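Local atomic coordinates of uncharacterized protein DUF849 (Burkholderia xenovorans LB400, PDB entry 3E02), a protein that probably cleaves beta-keto acids such as 3-keto-5-aminohexanoate, as a zinc-binding member of the beta-keto acid cleavage enzyme family with a TIM-barrel fold. Residues His19-Ser24 and Phe133-Pro138; Ala110-Gly115 and Arg157-Leu162; Gly166-Phe171 and Met300-Gly305. All blocks are in the same frame, centred on the assembly; numbering follows the deposited sequence. Where two conformers were deposited one is given.

How the contacts relate
From the N terminus, the chain leaves strand 10-13 and, in the loop that follows, forms His19-Ser24, which contact 1 joins to the segment entering helix 136-142, closing a loop of 108 residues. Within that loop lies Ala110-Gly115, on barrel strand 109-113; its partner in contact 2, helix 152-163, comes 41 residues later, so contacts 1 and 2 cross along the sequence. Contact 3 follows both, spanning 128 residues from the beginning of strand 168-173 to the end of helix 294-301. Contacts 2 and 3 adjoin: strands 109-113 and 168-173 are parallel neighbours, with Met112 N 2.8 Å from Glu170 O. Contact 1 stands apart, its centre about 28 Å from that of contact 2.

Contact 1 (His19-Ser24 and Phe133-Pro138); sequences HTPTMS and FDWERP. With EDO (1,2-ethanediol), chain E.
Glu136, where the chain enters helix 136-142, reaches into the bend at Thr20-Thr22, and its carboxylate holds the two segments together. OE1 takes two bonds: Thr20 OG1, at 2.8 Å, uses the anti lone pair, while Thr22 N approaches on the syn side at 2.9 Å in a fairly straight bond (165°). OE2 also accepts twice. Thr22 OG1, 2.9 Å from OE2 and bonded to Lys132 N as well, comes from the syn side but well out of the carboxylate plane, and Phe133 N bonds OE2 nearly along the C-O direction. Four donors thus fix the rotation of this buried group and would probably favour its charged form. Thr20 can serve because its hydroxyl sits between the backbone N and the carbonyl carbon (chi1 70°), which leaves CG2 beside the six-membered ring of Trp135.

Pro21 touches two aromatic side chains, with different atoms of its ring. Its CD packs 3.5 Å from Trp135 CZ2, and its CB meets the edge of the Phe133 ring, close to the ring plane, 3.8 Å from CE2. One face of the indole is covered by Glu136 CG, while Trp135 NE1 bonds the carbonyl of Asn58. Beyond this compact part the contact opens out. Arg137 is exposed and touches nothing of His19-Ser24; its NE donates to O2 of an ethanediol, probably from the crystallisation liquor, at 2.9 Å.

The contact lies well outside the zinc coordination shell, the ion being about 14 Å from the Thr20 side chain. A carboxylate gripped by hydroxyl and amide donors here ties the loop after barrel strand 10-13 to the segment leading into helix 136-142 in this TIM-barrel enzyme.

Contact 2 (Ala110-Gly115 and Arg157-Leu162); sequences ASMNMG and RGMTEL
This is a buried, wholly apolar strand-to-helix contact in a TIM barrel, where strand 109-113 of the barrel wall packs against helix 152-163 of the outer layer. The short segments run nearly antiparallel, at 159°, with their axes 10.0 Å apart. After the helix the chain returns as strand 168-173, parallel to and paired with 109-113, so the three elements make a beta-alpha-beta crossover, here with a long excursion before the helix.

Ala110 and Met112 both direct their side chains at the helix. Met112 (selenomethionine) starts with CG anti to the backbone N (chi1 179°) and then folds back at both following torsions, laying its terminal methyl against the helix backbone: CE is 3.8 Å from Gly158 C. The absence of a side chain at Gly158 permits this approach, since a beta carbon there would come tight against that methyl. CE also nears Leu162 CD1, and the same leucine methyl rests 4.2 Å from Ala110 CB. Phe169 of the next strand also touches Met112, and Ala102 of helix 95-105 touches Leu162.

On the flank facing helix 95-105, Arg157 NE and Glu161 OE2 form a salt bridge one turn apart, 3.1 Å long. The oxygen lies in the guanidinium plane, although the arginine stands above the carboxylate plane; Asp96 and Arg103 extend the charged cluster.

Beyond the strand end, Met114 and Met159 cross at about a right angle beside Phe185. Met159 is stretched out past CG whereas Met114 is curled, and the selenium of Met114 stands 3.9 Å from Met159 CE.

Contact 3 (Gly166-Phe171 and Met300-Gly305); sequences GTRFEF and MLKTKG
The guanidinium group of Arg168 lies over the carbonyl of Leu301, whose O is 3.5 Å above one face and displaced toward the rim, while the carbonyl of Lys302 sits near its edge. The hydrogen bond from NH1 to Lys302 O measures 3.1 Å and is bent (146°), the oxygen being 21° out of the guanidinium plane. Successive bends at chi2 and chi3 curl the arginine back over the end of helix 294-301, and its CG packs 3.8 Å from Thr303 CA. Lys302 has positive phi where the helix stops, and its side chain runs alongside Arg168; Arg168 NH1 and Lys302 NZ, like charges, stay 6.8 Å apart.

Two waters bridge the segments. One accepts from Lys304 N (2.8 Å) and donates to Gly166 O (2.7 Å); the second links Thr167 OG1 with Lys304 NZ. The extended lysine passes Gly166, and its NZ also bonds the carbonyls of Arg106, Ser165 and Glu308. Thr303 OG1 is held by Glu108.

The arrangement joins the beginning of barrel strand 168-173 to the segment leaving the last helix, a partly water-mediated join at the N-terminal end of the TIM-barrel strands.

Contact 1 (His19-Ser24 and Phe133-Pro138)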
loop_
_atom_site.group_PDB
_atom_site.type_symbol
_atom_site.label_atom_id
_atom_site.label_comp_id
_atom_site.label_asym_id
_atom_site.label_seq_id
_atom_site.Cartn_x
_atom_site.Cartn_y
_atom_site.Cartn_z
ATOM N N HIS A 19 1.861 12.684 -29.626
ATOM C CA HIS A 19 3.028 13.447 -30.096
ATOM C C HIS A 19 2.722 13.969 -31.488
ATOM O O HIS A 19 1.976 13.343 -32.244
ATOM C CB HIS A 19 4.304 12.610 -30.095
ATOM C CG HIS A 19 4.693 12.149 -28.727
ATOM N ND1 HIS A 19 4.984 10.835 -28.442
ATOM C CD2 HIS A 19 4.784 12.819 -27.555
ATOM C CE1 HIS A 19 5.275 10.722 -27.161
ATOM N NE2 HIS A 19 5.164 11.909 -26.598
ATOM N N THR A 20 3.267 15.136 -31.818
ATOM C CA THR A 20 3.016 15.781 -33.105
ATOM C C THR A 20 4.356 15.960 -33.843
ATOM O O THR A 20 5.406 15.882 -33.200
ATOM C CB THR A 20 2.240 17.102 -32.935
ATOM O OG1 THR A 20 3.081 18.082 -32.324
ATOM C CG2 THR A 20 0.959 16.897 -32.082
ATOM N N PRO A 21 4.328 16.142 -35.189
ATOM C CA PRO A 21 5.577 16.249 -35.986
ATOM C C PRO A 21 6.626 17.261 -35.529
ATOM O O PRO A 21 7.833 16.998 -35.645
ATOM C CB PRO A 21 5.064 16.611 -37.376
ATOM C CG PRO A 21 3.712 15.926 -37.425
ATOM C CD PRO A 21 3.139 16.186 -36.073
ATOM N N THR A 22 6.167 18.406 -35.033
ATOM C CA THR A 22 7.050 19.444 -34.491
ATOM C C THR A 22 7.958 18.927 -33.360
ATOM O O THR A 22 9.094 19.378 -33.216
ATOM C CB THR A 22 6.226 20.645 -33.943
ATOM O OG1 THR A 22 5.575 21.300 -35.036
ATOM C CG2 THR A 22 7.125 21.668 -33.168
HETATM N N MSE A 23 7.463 17.958 -32.608
HETATM C CA MSE A 23 8.144 17.452 -31.413
HETATM C C MSE A 23 9.363 16.583 -31.661
HETATM O O MSE A 23 10.231 16.479 -30.795
HETATM C CB MSE A 23 7.151 16.707 -30.530
HETATM C CG MSE A 23 5.925 17.554 -30.196
HETATM SE SE MSE A 23 4.805 16.707 -28.940
HETATM C CE MSE A 23 3.502 18.094 -28.908
ATOM N N SER A 24 9.418 15.944 -32.828
ATOM C CA SER A 24 10.560 15.128 -33.195
ATOM C C SER A 24 10.578 14.864 -34.687
ATOM O O SER A 24 9.543 14.467 -35.247
ATOM C CB SER A 24 10.529 13.770 -32.470
ATOM O OG SER A 24 11.577 12.916 -32.919
ATOM N N PHE A 133 3.047 22.460 -38.713
ATOM C CA PHE A 133 1.721 22.392 -39.350
ATOM C C PHE A 133 0.658 23.106 -38.513
ATOM O O PHE A 133 0.721 23.094 -37.273
ATOM C CB PHE A 133 1.311 20.936 -39.578
ATOM C CG PHE A 133 2.295 20.147 -40.400
ATOM C CD1 PHE A 133 2.392 20.357 -41.778
ATOM C CD2 PHE A 133 3.114 19.182 -39.804
ATOM C CE1 PHE A 133 3.300 19.627 -42.552
ATOM C CE2 PHE A 133 4.023 18.431 -40.578
ATOM C CZ PHE A 133 4.120 18.662 -41.946
ATOM N N ASP A 134 -0.325 23.681 -39.213
ATOM C CA ASP A 134 -1.412 24.466 -38.618
ATOM C C ASP A 134 -2.271 23.711 -37.630
ATOM O O ASP A 134 -2.794 24.328 -36.722
ATOM C CB ASP A 134 -2.380 25.006 -39.691
ATOM C CG ASP A 134 -1.779 26.067 -40.555
ATOM O OD1 ASP A 134 -0.679 26.584 -40.234
ATOM O OD2 ASP A 134 -2.434 26.390 -41.569
ATOM N N TRP A 135 -2.451 22.412 -37.845
ATOM C CA TRP A 135 -3.295 21.585 -36.960
ATOM C C TRP A 135 -2.744 21.288 -35.572
ATOM O O TRP A 135 -3.524 20.980 -34.665
ATOM C CB TRP A 135 -3.642 20.238 -37.630
ATOM C CG TRP A 135 -2.492 19.293 -37.764
ATOM C CD1 TRP A 135 -1.653 19.190 -38.817
ATOM C CD2 TRP A 135 -2.057 18.320 -36.806
ATOM N NE1 TRP A 135 -0.724 18.227 -38.591
ATOM C CE2 TRP A 135 -0.942 17.667 -37.362
ATOM C CE3 TRP A 135 -2.514 17.927 -35.533
ATOM C CZ2 TRP A 135 -0.263 16.648 -36.694
ATOM C CZ3 TRP A 135 -1.852 16.915 -34.870
ATOM C CH2 TRP A 135 -0.735 16.279 -35.452
ATOM N N GLU A 136 -1.429 21.402 -35.390
ATOM C CA GLU A 136 -0.773 20.931 -34.163
ATOM C C GLU A 136 -1.106 21.718 -32.914
ATOM O O GLU A 136 -1.547 21.127 -31.923
ATOM C CB GLU A 136 0.751 20.841 -34.340
ATOM C CG GLU A 136 1.205 19.939 -35.463
ATOM C CD GLU A 136 2.709 19.949 -35.591
ATOM O OE1 GLU A 136 3.376 19.311 -34.770
ATOM O OE2 GLU A 136 3.219 20.620 -36.496
ATOM N N ARG A 137 -0.941 23.040 -32.947
ATOM C CA ARG A 137 -1.238 23.837 -31.750
ATOM C C ARG A 137 -2.728 23.752 -31.321
ATOM O O ARG A 137 -2.986 23.528 -30.138
ATOM C CB ARG A 137 -0.754 25.282 -31.859
ATOM C CG ARG A 137 -0.660 25.961 -30.498
ATOM C CD ARG A 137 -0.407 27.469 -30.568
ATOM N NE ARG A 137 0.966 27.869 -30.892
ATOM C CZ ARG A 137 2.026 27.735 -30.079
ATOM N NH1 ARG A 137 1.925 27.178 -28.869
ATOM N NH2 ARG A 137 3.228 28.155 -30.493
ATOM N N PRO A 138 -3.687 23.929 -32.253
ATOM C CA PRO A 138 -5.113 23.788 -31.897
ATOM C C PRO A 138 -5.483 22.402 -31.347
ATOM O O PRO A 138 -6.293 22.315 -30.431
ATOM C CB PRO A 138 -5.838 24.070 -33.217
ATOM C CG PRO A 138 -4.893 24.818 -34.025
ATOM C CD PRO A 138 -3.543 24.347 -33.665
HETATM C C1 EDO E . 3.204 28.681 -35.482
HETATM O O1 EDO E . 4.540 28.367 -35.839
HETATM C C2 EDO E . 3.059 28.547 -33.977
HETATM O O2 EDO E . 1.688 28.286 -33.675
#

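Contact 2 (Ala110-Gly115 and Arg157-Leu162)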
loop_
_atom_site.group_PDB
_atom_site.type_symbol
_atom_site.label_atom_id
_atom_site.label_comp_id
_atom_site.label_asym_id
_atom_site.label_seq_id
_atom_site.Cartn_x
_atom_site.Cartn_y
_atom_site.Cartn_z
ATOM N N ALA A 110 -6.849 -5.729 -30.487
ATOM C CA ALA A 110 -7.237 -4.319 -30.573
ATOM C C ALA A 110 -7.149 -3.711 -29.190
ATOM O O ALA A 110 -7.401 -4.404 -28.198
ATOM C CB ALA A 110 -8.656 -4.162 -31.139
ATOM N N SER A 111 -6.805 -2.427 -29.111
ATOM C CA SER A 111 -6.782 -1.736 -27.820
ATOM C C SER A 111 -8.235 -1.475 -27.412
ATOM O O SER A 111 -9.116 -1.395 -28.272
ATOM C CB SER A 111 -5.953 -0.442 -27.857
ATOM O OG SER A 111 -6.508 0.510 -28.727
HETATM N N MSE A 112 -8.482 -1.399 -26.107
HETATM C CA MSE A 112 -9.826 -1.164 -25.569
HETATM C C MSE A 112 -9.678 -0.286 -24.337
HETATM O O MSE A 112 -9.252 -0.750 -23.294
HETATM C CB MSE A 112 -10.491 -2.514 -25.244
HETATM C CG MSE A 112 -11.898 -2.499 -24.648
HETATM SE SE MSE A 112 -13.225 -1.677 -25.779
HETATM C CE MSE A 112 -12.960 -2.696 -27.488
ATOM N N ASN A 113 -10.023 0.989 -24.477
ATOM C CA ASN A 113 -9.899 1.962 -23.391
ATOM C C ASN A 113 -11.030 1.723 -22.389
ATOM O O ASN A 113 -12.200 1.713 -22.779
ATOM C CB ASN A 113 -9.878 3.357 -23.977
ATOM C CG ASN A 113 -8.663 3.567 -24.873
ATOM O OD1 ASN A 113 -7.540 3.537 -24.396
ATOM N ND2 ASN A 113 -8.888 3.713 -26.188
HETATM N N MSE A 114 -10.664 1.504 -21.118
HETATM C CA MSE A 114 -11.626 1.055 -20.078
HETATM C C MSE A 114 -12.387 2.102 -19.267
HETATM O O MSE A 114 -13.073 1.765 -18.305
HETATM C CB MSE A 114 -10.953 0.010 -19.171
HETATM C CG MSE A 114 -10.690 -1.322 -19.858
HETATM SE SE MSE A 114 -12.276 -2.079 -20.698
HETATM C CE MSE A 114 -13.419 -2.045 -19.268
ATOM N N GLY A 115 -12.331 3.354 -19.682
ATOM C CA GLY A 115 -13.103 4.381 -18.996
ATOM C C GLY A 115 -12.953 5.725 -19.644
ATOM O O GLY A 115 -12.058 5.921 -20.471
ATOM N N ARG A 157 -20.322 -2.049 -26.792
ATOM C CA ARG A 157 -20.438 -2.073 -28.271
ATOM C C ARG A 157 -19.130 -2.574 -28.892
ATOM O O ARG A 157 -19.135 -3.494 -29.719
ATOM C CB ARG A 157 -20.776 -0.672 -28.816
ATOM C CG ARG A 157 -20.955 -0.567 -30.351
ATOM C CD ARG A 157 -20.992 0.881 -30.848
ATOM N NE ARG A 157 -20.870 0.907 -32.309
ATOM C CZ ARG A 157 -20.510 1.954 -33.059
ATOM N NH1 ARG A 157 -20.260 3.157 -32.531
ATOM N NH2 ARG A 157 -20.424 1.782 -34.380
ATOM N N GLY A 158 -18.020 -1.971 -28.474
ATOM C CA GLY A 158 -16.688 -2.361 -28.941
ATOM C C GLY A 158 -16.384 -3.811 -28.638
ATOM O O GLY A 158 -15.923 -4.532 -29.508
HETATM N N MSE A 159 -16.663 -4.239 -27.407
HETATM C CA MSE A 159 -16.453 -5.641 -27.016
HETATM C C MSE A 159 -17.288 -6.609 -27.849
HETATM O O MSE A 159 -16.785 -7.656 -28.275
HETATM C CB MSE A 159 -16.751 -5.851 -25.531
HETATM C CG MSE A 159 -15.740 -5.209 -24.598
HETATM SE SE MSE A 159 -16.374 -5.453 -22.781
HETATM C CE MSE A 159 -14.828 -4.782 -21.910
ATOM N N THR A 160 -18.546 -6.246 -28.102
ATOM C CA THR A 160 -19.465 -7.100 -28.874
ATOM C C THR A 160 -19.071 -7.191 -30.353
ATOM O O THR A 160 -18.902 -8.293 -30.876
ATOM C CB THR A 160 -20.934 -6.608 -28.750
ATOM O OG1 THR A 160 -21.287 -6.523 -27.367
ATOM C CG2 THR A 160 -21.901 -7.563 -29.445
ATOM N N GLU A 161 -18.901 -6.038 -31.000
ATOM C CA GLU A 161 -18.584 -5.978 -32.430
ATOM C C GLU A 161 -17.229 -6.580 -32.770
ATOM O O GLU A 161 -17.131 -7.390 -33.695
ATOM C CB GLU A 161 -18.638 -4.543 -32.953
ATOM C CG GLU A 161 -20.025 -3.939 -32.899
ATOM C CD GLU A 161 -20.101 -2.527 -33.453
ATOM O OE1 GLU A 161 -19.085 -1.996 -33.943
ATOM O OE2 GLU A 161 -21.206 -1.953 -33.404
ATOM N N LEU A 162 -16.194 -6.191 -32.022
ATOM C CA LEU A 162 -14.842 -6.704 -32.261
ATOM C C LEU A 162 -14.649 -8.110 -31.699
ATOM O O LEU A 162 -13.904 -8.892 -32.278
ATOM C CB LEU A 162 -13.781 -5.722 -31.761
ATOM C CG LEU A 162 -13.856 -4.319 -32.378
ATOM C CD1 LEU A 162 -12.740 -3.442 -31.787
ATOM C CD2 LEU A 162 -13.768 -4.336 -33.904
#

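Contact 3 (Gly166-Phe171 and Met300-Gly305)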
loop_
_atom_site.group_PDB
_atom_site.type_symbol
_atom_site.label_atom_id
_atom_site.label_comp_id
_atom_site.label_asym_id
_atom_site.label_seq_id
_atom_site.Cartn_x
_atom_site.Cartn_y
_atom_site.Cartn_z
ATOM N N GLY A 166 -13.322 -12.583 -33.219
ATOM C CA GLY A 166 -12.268 -13.310 -32.484
ATOM C C GLY A 166 -11.127 -12.469 -31.934
ATOM O O GLY A 166 -10.102 -13.005 -31.477
ATOM N N THR A 167 -11.301 -11.154 -31.955
ATOM C CA THR A 167 -10.288 -10.221 -31.456
ATOM C C THR A 167 -10.100 -10.356 -29.958
ATOM O O THR A 167 -11.082 -10.503 -29.246
ATOM C CB THR A 167 -10.726 -8.760 -31.722
ATOM O OG1 THR A 167 -11.132 -8.631 -33.086
ATOM C CG2 THR A 167 -9.605 -7.764 -31.406
ATOM N N ARG A 168 -8.843 -10.321 -29.500
ATOM C CA ARG A 168 -8.512 -10.265 -28.073
ATOM C C ARG A 168 -8.162 -8.814 -27.774
ATOM O O ARG A 168 -7.595 -8.115 -28.620
ATOM C CB ARG A 168 -7.340 -11.179 -27.691
ATOM C CG ARG A 168 -7.463 -12.637 -28.085
ATOM C CD ARG A 168 -8.816 -13.233 -27.809
ATOM N NE ARG A 168 -9.190 -13.126 -26.398
ATOM C CZ ARG A 168 -9.133 -14.100 -25.486
ATOM N NH1 ARG A 168 -8.721 -15.323 -25.781
ATOM N NH2 ARG A 168 -9.523 -13.850 -24.246
ATOM N N PHE A 169 -8.479 -8.344 -26.576
ATOM C CA PHE A 169 -8.226 -6.946 -26.240
ATOM C C PHE A 169 -7.073 -6.645 -25.321
ATOM O O PHE A 169 -6.759 -7.424 -24.424
ATOM C CB PHE A 169 -9.481 -6.309 -25.627
ATOM C CG PHE A 169 -10.683 -6.408 -26.511
ATOM C CD1 PHE A 169 -10.708 -5.737 -27.743
ATOM C CD2 PHE A 169 -11.786 -7.167 -26.134
ATOM C CE1 PHE A 169 -11.820 -5.841 -28.595
ATOM C CE2 PHE A 169 -12.906 -7.275 -26.980
ATOM C CZ PHE A 169 -12.924 -6.613 -28.210
ATOM N N GLU A 170 -6.432 -5.513 -25.616
ATOM C CA GLU A 170 -5.398 -4.912 -24.774
ATOM C C GLU A 170 -6.254 -3.900 -23.991
ATOM O O GLU A 170 -6.615 -2.854 -24.534
ATOM C CB GLU A 170 -4.306 -4.222 -25.622
ATOM C CG GLU A 170 -3.149 -3.490 -24.856
ATOM C CD GLU A 170 -2.362 -2.462 -25.714
ATOM O OE1 GLU A 170 -2.784 -2.120 -26.836
ATOM O OE2 GLU A 170 -1.321 -1.938 -25.253
ATOM N N PHE A 171 -6.597 -4.227 -22.744
ATOM C CA PHE A 171 -7.442 -3.355 -21.908
ATOM C C PHE A 171 -6.611 -2.205 -21.341
ATOM O O PHE A 171 -5.771 -2.437 -20.457
ATOM C CB PHE A 171 -8.100 -4.159 -20.779
ATOM C CG PHE A 171 -8.964 -5.289 -21.254
ATOM C CD1 PHE A 171 -10.183 -5.029 -21.870
ATOM C CD2 PHE A 171 -8.575 -6.622 -21.073
ATOM C CE1 PHE A 171 -11.005 -6.075 -22.321
ATOM C CE2 PHE A 171 -9.387 -7.678 -21.506
ATOM C CZ PHE A 171 -10.608 -7.405 -22.137
HETATM N N MSE A 300 0.101 -16.873 -25.007
HETATM C CA MSE A 300 -0.220 -16.208 -23.738
HETATM C C MSE A 300 -1.572 -15.493 -23.821
HETATM O O MSE A 300 -2.428 -15.698 -22.974
HETATM C CB MSE A 300 0.877 -15.206 -23.326
HETATM C CG MSE A 300 2.168 -15.871 -22.874
HETATM SE SE MSE A 300 3.658 -14.633 -22.828
HETATM C CE MSE A 300 3.134 -13.489 -21.389
ATOM N N LEU A 301 -1.758 -14.686 -24.860
ATOM C CA LEU A 301 -2.998 -13.921 -25.051
ATOM C C LEU A 301 -4.172 -14.721 -25.635
ATOM O O LEU A 301 -5.310 -14.227 -25.613
ATOM C CB LEU A 301 -2.732 -12.690 -25.914
ATOM C CG LEU A 301 -1.663 -11.731 -25.384
ATOM C CD1 LEU A 301 -1.495 -10.542 -26.314
ATOM C CD2 LEU A 301 -2.006 -11.268 -24.012
ATOM N N LYS A 302 -3.891 -15.925 -26.145
ATOM C CA LYS A 302 -4.881 -16.820 -26.760
ATOM C C LYS A 302 -5.535 -16.138 -27.963
ATOM O O LYS A 302 -6.749 -16.062 -28.074
ATOM C CB LYS A 302 -5.923 -17.306 -25.735
ATOM C CG LYS A 302 -5.381 -18.044 -24.521
ATOM C CD LYS A 302 -4.805 -19.397 -24.881
ATOM C CE LYS A 302 -4.350 -20.164 -23.637
ATOM N NZ LYS A 302 -5.495 -20.451 -22.704
ATOM N N THR A 303 -4.705 -15.641 -28.869
ATOM C CA THR A 303 -5.184 -14.965 -30.076
ATOM C C THR A 303 -5.622 -15.983 -31.124
ATOM O O THR A 303 -5.264 -17.157 -31.050
ATOM C CB THR A 303 -4.122 -14.034 -30.684
ATOM O OG1 THR A 303 -2.990 -14.802 -31.099
ATOM C CG2 THR A 303 -3.699 -12.949 -29.667
ATOM N N LYS A 304 -6.367 -15.501 -32.111
ATOM C CA LYS A 304 -6.922 -16.346 -33.176
ATOM C C LYS A 304 -5.908 -16.829 -34.234
ATOM O O LYS A 304 -6.231 -17.729 -35.002
ATOM C CB LYS A 304 -8.109 -15.651 -33.867
ATOM C CG LYS A 304 -7.784 -14.373 -34.653
ATOM C CD LYS A 304 -9.017 -13.824 -35.346
ATOM C CE LYS A 304 -8.692 -12.544 -36.091
ATOM N NZ LYS A 304 -9.872 -12.006 -36.831
ATOM N N GLY A 305 -4.725 -16.221 -34.282
ATOM C CA GLY A 305 -3.667 -16.570 -35.224
ATOM C C GLY A 305 -3.526 -15.542 -36.323
ATOM O O GLY A 305 -4.507 -14.909 -36.724
HETATM O O HOH W 1 -7.387 -12.912 -31.598
HETATM O O HOH W 2 -10.761 -9.842 -35.357
#